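Local coordinates for protein Rv3592 (PDB 3HX9), which probably catalyses the oxidative breakdown of heme to mycobilin with release of iron, working as a homodimer whose active site can hold two hemes, at residues H28-S33 against Q64-G69; L42-V45 against R50-V53. All coordinates share one frame; numbering follows the deposited sequence.

Contact 1. Residues H28-S33 against Q64-G69; sequences HAVENS and QAWANG. With HEM (protoporphyrin IX containing Fe), chain C.
V30 CG1 stands 3.5 Å above the plane of the W66 indole, offset toward the rim near NE1. The other methyl carbon, V30 CG2, lies 3.7 Å from W66 CZ2, so the branched tip of the valine spans the indole from its nitrogen to its benzene half, the two side chains crossing at about a right angle. S33 approaches obliquely, its OG 3.7 Å from W66 CD1 in a van der Waals contact. That hydroxyl is held by its own turn: S33 OG donates to V30 O at 2.7 Å, and S33 N donates to the same oxygen from the same face of the carbonyl plane, closing the type II turn V30–S33. At the far end of the indole, W66 CH2 meets the heme vinyl carbon CAC at 3.7 Å, W66 CZ3 touches the same vinyl group, and W66 CZ2 meets the heme methyl CMD. The CG of W66, anti to its backbone N (chi1 175°), carries the ring off helix 60-68 toward both loop and heme. W57 meets the indole as well, and a second heme touches both V30 and W66. V30 thus meets W66 through its methyl carbons, while S33 OG spends its hydrogen on V30 O. W66, predicted to stabilise the transition state, forms with V30 a largely hydrophobic part of the diheme pocket wall.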
loop_
_atom_site.group_PDB
_atom_site.type_symbol
_atom_site.label_atom_id
_atom_site.label_comp_id
_atom_site.label_asym_id
_atom_site.label_seq_id
_atom_site.Cartn_x
_atom_site.Cartn_y
_atom_site.Cartn_z
ATOM N N HIS A 28 -7.477 -17.218 1.302
ATOM C CA HIS A 28 -7.171 -17.567 2.703
ATOM C C HIS A 28 -5.970 -18.455 2.832
ATOM O O HIS A 28 -5.732 -19.033 3.901
ATOM C CB HIS A 28 -8.452 -18.182 3.388
ATOM C CG HIS A 28 -9.607 -17.229 3.442
ATOM N ND1 HIS A 28 -10.601 -17.203 2.475
ATOM C CD2 HIS A 28 -9.884 -16.221 4.297
ATOM C CE1 HIS A 28 -11.458 -16.238 2.768
ATOM N NE2 HIS A 28 -11.044 -15.632 3.865
ATOM N N ALA A 29 -5.180 -18.520 1.753
ATOM C CA ALA A 29 -3.972 -19.363 1.684
ATOM C C ALA A 29 -2.895 -19.121 2.770
ATOM O O ALA A 29 -2.112 -20.039 3.083
ATOM C CB ALA A 29 -3.331 -19.233 0.255
ATOM N N VAL A 30 -2.821 -17.913 3.306
ATOM C CA VAL A 30 -1.741 -17.535 4.198
ATOM C C VAL A 30 -2.298 -17.439 5.630
ATOM O O VAL A 30 -1.553 -17.187 6.576
ATOM C CB VAL A 30 -1.115 -16.189 3.737
ATOM C CG1 VAL A 30 0.200 -15.809 4.539
ATOM C CG2 VAL A 30 -0.799 -16.258 2.239
ATOM N N GLU A 31 -3.605 -17.567 5.756
ATOM C CA GLU A 31 -4.296 -17.430 7.068
ATOM C C GLU A 31 -3.564 -18.182 8.193
ATOM O O GLU A 31 -3.112 -19.322 8.005
ATOM C CB GLU A 31 -5.738 -17.957 6.869
ATOM C CG GLU A 31 -6.752 -17.701 8.000
ATOM C CD GLU A 31 -8.098 -18.465 7.818
ATOM O OE1 GLU A 31 -9.090 -17.847 7.358
ATOM O OE2 GLU A 31 -8.176 -19.677 8.161
ATOM N N ASN A 32 -3.413 -17.516 9.340
ATOM C CA ASN A 32 -2.781 -18.070 10.516
ATOM C C ASN A 32 -1.302 -18.307 10.415
ATOM O O ASN A 32 -0.753 -18.979 11.265
ATOM C CB ASN A 32 -3.460 -19.411 10.881
ATOM C CG ASN A 32 -4.947 -19.268 11.091
ATOM O OD1 ASN A 32 -5.705 -20.178 10.776
ATOM N ND2 ASN A 32 -5.377 -18.154 11.634
ATOM N N SER A 33 -0.624 -17.818 9.369
ATOM C CA SER A 33 0.827 -17.975 9.309
ATOM C C SER A 33 1.395 -17.064 10.384
ATOM O O SER A 33 0.815 -15.990 10.598
ATOM C CB SER A 33 1.389 -17.460 7.981
ATOM O OG SER A 33 0.937 -18.228 6.916
ATOM N N GLN A 64 10.123 -13.103 6.377
ATOM C CA GLN A 64 11.186 -13.926 5.851
ATOM C C GLN A 64 10.985 -15.417 6.144
ATOM O O GLN A 64 11.313 -16.277 5.293
ATOM C CB GLN A 64 12.535 -13.457 6.312
ATOM C CG GLN A 64 12.835 -11.966 5.920
ATOM C CD GLN A 64 13.067 -11.695 4.447
ATOM O OE1 GLN A 64 13.412 -12.607 3.695
ATOM N NE2 GLN A 64 12.938 -10.395 4.020
ATOM N N ALA A 65 10.482 -15.740 7.314
ATOM C CA ALA A 65 10.299 -17.154 7.647
ATOM C C ALA A 65 9.290 -17.804 6.700
ATOM O O ALA A 65 9.499 -18.908 6.233
ATOM C CB ALA A 65 9.847 -17.294 9.108
ATOM N N TRP A 66 8.195 -17.102 6.450
ATOM C CA TRP A 66 7.125 -17.572 5.547
ATOM C C TRP A 66 7.587 -17.653 4.093
ATOM O O TRP A 66 7.449 -18.696 3.434
ATOM C CB TRP A 66 5.943 -16.615 5.638
ATOM C CG TRP A 66 4.884 -16.942 4.688
ATOM C CD1 TRP A 66 3.956 -17.954 4.796
ATOM C CD2 TRP A 66 4.562 -16.210 3.511
ATOM N NE1 TRP A 66 3.084 -17.909 3.716
ATOM C CE2 TRP A 66 3.454 -16.867 2.897
ATOM C CE3 TRP A 66 5.133 -15.071 2.886
ATOM C CZ2 TRP A 66 2.853 -16.383 1.705
ATOM C CZ3 TRP A 66 4.552 -14.615 1.691
ATOM C CH2 TRP A 66 3.426 -15.276 1.119
ATOM N N ALA A 67 8.153 -16.553 3.600
ATOM C CA ALA A 67 8.573 -16.427 2.204
ATOM C C ALA A 67 9.653 -17.456 1.852
ATOM O O ALA A 67 9.708 -17.937 0.711
ATOM C CB ALA A 67 9.127 -14.998 2.000
ATOM N N ASN A 68 10.542 -17.747 2.791
ATOM C CA ASN A 68 11.623 -18.682 2.475
ATOM C C ASN A 68 11.243 -20.127 2.745
ATOM O O ASN A 68 11.987 -21.040 2.372
ATOM C CB ASN A 68 12.944 -18.389 3.197
ATOM C CG ASN A 68 13.344 -16.897 3.223
ATOM O OD1 ASN A 68 13.142 -16.161 2.297
ATOM N ND2 ASN A 68 13.925 -16.467 4.355
ATOM N N GLY A 69 10.175 -20.369 3.486
ATOM C CA GLY A 69 9.913 -21.755 3.906
ATOM C C GLY A 69 8.616 -22.208 3.297
ATOM O O GLY A 69 8.572 -22.625 2.104
HETATM C CHA HEM C . 0.324 -19.390 -5.873
HETATM C CHB HEM C . 3.561 -19.110 -9.495
HETATM C CHC HEM C . 6.795 -17.356 -6.270
HETATM C CHD HEM C . 3.359 -17.035 -2.924
HETATM C C1A HEM C . 0.929 -19.500 -7.119
HETATM C C2A HEM C . 0.347 -20.059 -8.284
HETATM C C3A HEM C . 1.216 -19.946 -9.292
HETATM C C4A HEM C . 2.423 -19.351 -8.770
HETATM C CMA HEM C . 1.030 -20.431 -10.734
HETATM C CAA HEM C . -1.057 -20.686 -8.381
HETATM C CBA HEM C . -2.034 -19.618 -8.777
HETATM C CGA HEM C . -3.136 -20.302 -9.545
HETATM O O1A HEM C . -2.970 -20.415 -10.810
HETATM O O2A HEM C . -4.138 -20.740 -8.872
HETATM C C1B HEM C . 4.717 -18.675 -8.913
HETATM C C2B HEM C . 5.994 -18.464 -9.580
HETATM C C3B HEM C . 6.856 -17.970 -8.714
HETATM C C4B HEM C . 6.171 -17.825 -7.428
HETATM C CMB HEM C . 6.211 -18.828 -11.061
HETATM C CAB HEM C . 8.349 -17.607 -8.905
HETATM C CBB HEM C . 8.832 -17.142 -10.040
HETATM C C1C HEM C . 6.143 -17.114 -5.066
HETATM C C2C HEM C . 6.709 -16.528 -3.906
HETATM C C3C HEM C . 5.775 -16.428 -2.985
HETATM C C4C HEM C . 4.557 -17.004 -3.565
HETATM C CMC HEM C . 8.192 -16.082 -3.752
HETATM C CAC HEM C . 5.855 -15.817 -1.574
HETATM C CBC HEM C . 6.969 -15.392 -0.965
HETATM C C1D HEM C . 2.245 -17.676 -3.394
HETATM C C2D HEM C . 1.056 -17.935 -2.608
HETATM C C3D HEM C . 0.157 -18.660 -3.516
HETATM C C4D HEM C . 0.840 -18.775 -4.774
HETATM C CMD HEM C . 0.773 -17.521 -1.142
HETATM C CAD HEM C . -1.269 -19.170 -3.101
HETATM C CBD HEM C . -1.103 -20.629 -2.695
HETATM C CGD HEM C . -2.370 -21.359 -2.266
HETATM O O1D HEM C . -2.231 -22.247 -1.355
HETATM O O2D HEM C . -3.498 -21.097 -2.797
HETATM N NA HEM C . 2.219 -19.066 -7.437
HETATM N NB HEM C . 4.845 -18.212 -7.634
HETATM N NC HEM C . 4.788 -17.388 -4.862
HETATM N ND HEM C . 2.084 -18.162 -4.648
HETATM FE FE HEM C . 3.555 -18.407 -6.081
#

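Contact 2. Residues L42-V45 against R50-V53; sequences LRPV and RYFV
L42 N donates to F52 O at 2.8 Å, nearly along the C=O axis, and F52 N returns a bond to L42 O at 3.1 Å, in the carbonyl plane on a lone pair. Together they make L42 and F52 an antiparallel hydrogen-bonded pair. L42 O is also approached by Y51 CA, 3.3 Å away, in a CA-H...O contact. The CB atoms of L42 and F52 lie 4.0 Å apart on one face of the sheet, and beyond them the F52 ring leads away to meet F92 of the second subunit.

The Y51 ring packs against both P44 and R43. With CG anti to its carbonyl carbon (chi1 -83°), the ring reaches back across strand 36-46. P44 CD sits over its centre, 3.7 Å from the centroid and 12° off the ring normal, a clear CH-pi contact in which proline and ring cross at about a right angle. R43 runs alongside the tyrosine and points the same way, its CD 3.4 Å from Y51 OH, with the guanidinium plane 90° to the ring. Both polar ends reach E20 of helix 16-25, Y51 OH by a hydrogen bond and R43 NH1 by a salt bridge, while R43 NH2 pairs with E93 of the second subunit. P44 CG also packs against R50 O at 3.3 Å; this buried oxygen has no polar partner in the model.

This end of the hairpin between strands 36-46 and 51-57 therefore couples a ladder to a charge cluster. E20, which also takes the Y51 hydroxyl, and E93 of the second subunit probably stabilise the positive charge of R43, tying the sheet to helix 16-25 and to the dimer interface, where L42, R43 and P44 carry the antiparallel ladder into the other chain.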
loop_
_atom_site.group_PDB
_atom_site.type_symbol
_atom_site.label_atom_id
_atom_site.label_comp_id
_atom_site.label_asym_id
_atom_site.label_seq_id
_atom_site.Cartn_x
_atom_site.Cartn_y
_atom_site.Cartn_z
ATOM N N LEU A 42 -4.814 -5.152 -4.774
ATOM C CA LEU A 42 -5.175 -3.849 -5.315
ATOM C C LEU A 42 -5.087 -3.890 -6.848
ATOM O O LEU A 42 -4.014 -4.109 -7.462
ATOM C CB LEU A 42 -4.193 -2.796 -4.772
ATOM C CG LEU A 42 -4.135 -2.774 -3.209
ATOM C CD1 LEU A 42 -3.344 -1.472 -2.839
ATOM C CD2 LEU A 42 -5.589 -2.624 -2.640
ATOM N N ARG A 43 -6.222 -3.578 -7.451
ATOM C CA ARG A 43 -6.310 -3.463 -8.916
ATOM C C ARG A 43 -5.937 -2.033 -9.377
ATOM O O ARG A 43 -6.474 -1.082 -8.887
ATOM C CB ARG A 43 -7.749 -3.823 -9.335
ATOM C CG ARG A 43 -7.942 -3.719 -10.865
ATOM C CD ARG A 43 -9.164 -4.634 -11.236
ATOM N NE ARG A 43 -10.237 -3.930 -10.709
ATOM C CZ ARG A 43 -11.315 -4.325 -10.024
ATOM N NH1 ARG A 43 -11.738 -5.559 -9.804
ATOM N NH2 ARG A 43 -12.073 -3.322 -9.592
ATOM N N PRO A 44 -4.997 -1.885 -10.316
ATOM C CA PRO A 44 -4.532 -0.547 -10.683
ATOM C C PRO A 44 -5.589 0.218 -11.488
ATOM O O PRO A 44 -6.295 -0.378 -12.346
ATOM C CB PRO A 44 -3.303 -0.829 -11.551
ATOM C CG PRO A 44 -3.493 -2.186 -12.091
ATOM C CD PRO A 44 -4.295 -2.979 -11.052
ATOM N N VAL A 45 -5.786 1.480 -11.157
ATOM C CA VAL A 45 -6.696 2.342 -11.893
ATOM C C VAL A 45 -6.011 3.496 -12.604
ATOM O O VAL A 45 -6.450 3.879 -13.742
ATOM C CB VAL A 45 -7.771 2.834 -10.866
ATOM C CG1 VAL A 45 -8.534 4.094 -11.350
ATOM C CG2 VAL A 45 -8.664 1.586 -10.603
ATOM N N ARG A 50 0.663 -2.064 -12.535
ATOM C CA ARG A 50 0.839 -3.358 -11.838
ATOM C C ARG A 50 -0.266 -3.513 -10.795
ATOM O O ARG A 50 -0.739 -2.512 -10.263
ATOM C CB ARG A 50 2.177 -3.429 -11.111
ATOM C CG ARG A 50 3.326 -3.232 -12.109
ATOM C CD ARG A 50 4.682 -3.253 -11.410
ATOM N NE ARG A 50 4.835 -2.018 -10.676
ATOM C CZ ARG A 50 5.920 -1.725 -9.974
ATOM N NH1 ARG A 50 6.939 -2.618 -9.908
ATOM N NH2 ARG A 50 5.981 -0.539 -9.341
ATOM N N TYR A 51 -0.672 -4.741 -10.577
ATOM C CA TYR A 51 -1.454 -5.049 -9.346
ATOM C C TYR A 51 -0.501 -4.976 -8.164
ATOM O O TYR A 51 0.667 -5.368 -8.276
ATOM C CB TYR A 51 -2.025 -6.448 -9.403
ATOM C CG TYR A 51 -3.320 -6.549 -10.179
ATOM C CD1 TYR A 51 -4.564 -6.757 -9.518
ATOM C CD2 TYR A 51 -3.298 -6.444 -11.554
ATOM C CE1 TYR A 51 -5.765 -6.825 -10.261
ATOM C CE2 TYR A 51 -4.502 -6.523 -12.314
ATOM C CZ TYR A 51 -5.689 -6.763 -11.662
ATOM O OH TYR A 51 -6.849 -6.841 -12.440
ATOM N N PHE A 52 -1.016 -4.533 -7.012
ATOM C CA PHE A 52 -0.194 -4.560 -5.770
ATOM C C PHE A 52 -0.806 -5.561 -4.836
ATOM O O PHE A 52 -1.994 -5.453 -4.534
ATOM C CB PHE A 52 -0.204 -3.196 -5.032
ATOM C CG PHE A 52 0.794 -2.186 -5.525
ATOM C CD1 PHE A 52 1.453 -2.365 -6.753
ATOM C CD2 PHE A 52 1.080 -1.055 -4.776
ATOM C CE1 PHE A 52 2.375 -1.426 -7.190
ATOM C CE2 PHE A 52 1.999 -0.094 -5.204
ATOM C CZ PHE A 52 2.615 -0.293 -6.472
ATOM N N VAL A 53 -0.006 -6.532 -4.397
ATOM C CA VAL A 53 -0.423 -7.525 -3.455
ATOM C C VAL A 53 0.213 -7.052 -2.147
ATOM O O VAL A 53 1.404 -7.195 -1.961
ATOM C CB VAL A 53 0.093 -8.906 -3.848
ATOM C CG1 VAL A 53 -0.346 -9.976 -2.822
ATOM C CG2 VAL A 53 -0.561 -9.245 -5.250
#

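Overall arrangement
The two contacts lie on opposite sides of the chain's centre, their own centres 21 Å apart and their nearest atoms about 8 Å from each other, without touching. Along the chain, loop 28-33 comes first, then both strands of contact 2, then helix 60-68, which follows directly on strand 51-57; the hairpin contact thus falls wholly between the two halves of contact 1. Contact 1 sets the loop before strand 36-46 against helix 60-68 beside the hemes, whereas contact 2 lies within the antiparallel sheet and at the dimer interface. V53, in segment 50-53, touches heme too, so the sheet and the helix–loop wall both contribute to the diheme pocket of this dimeric ABM-family protein.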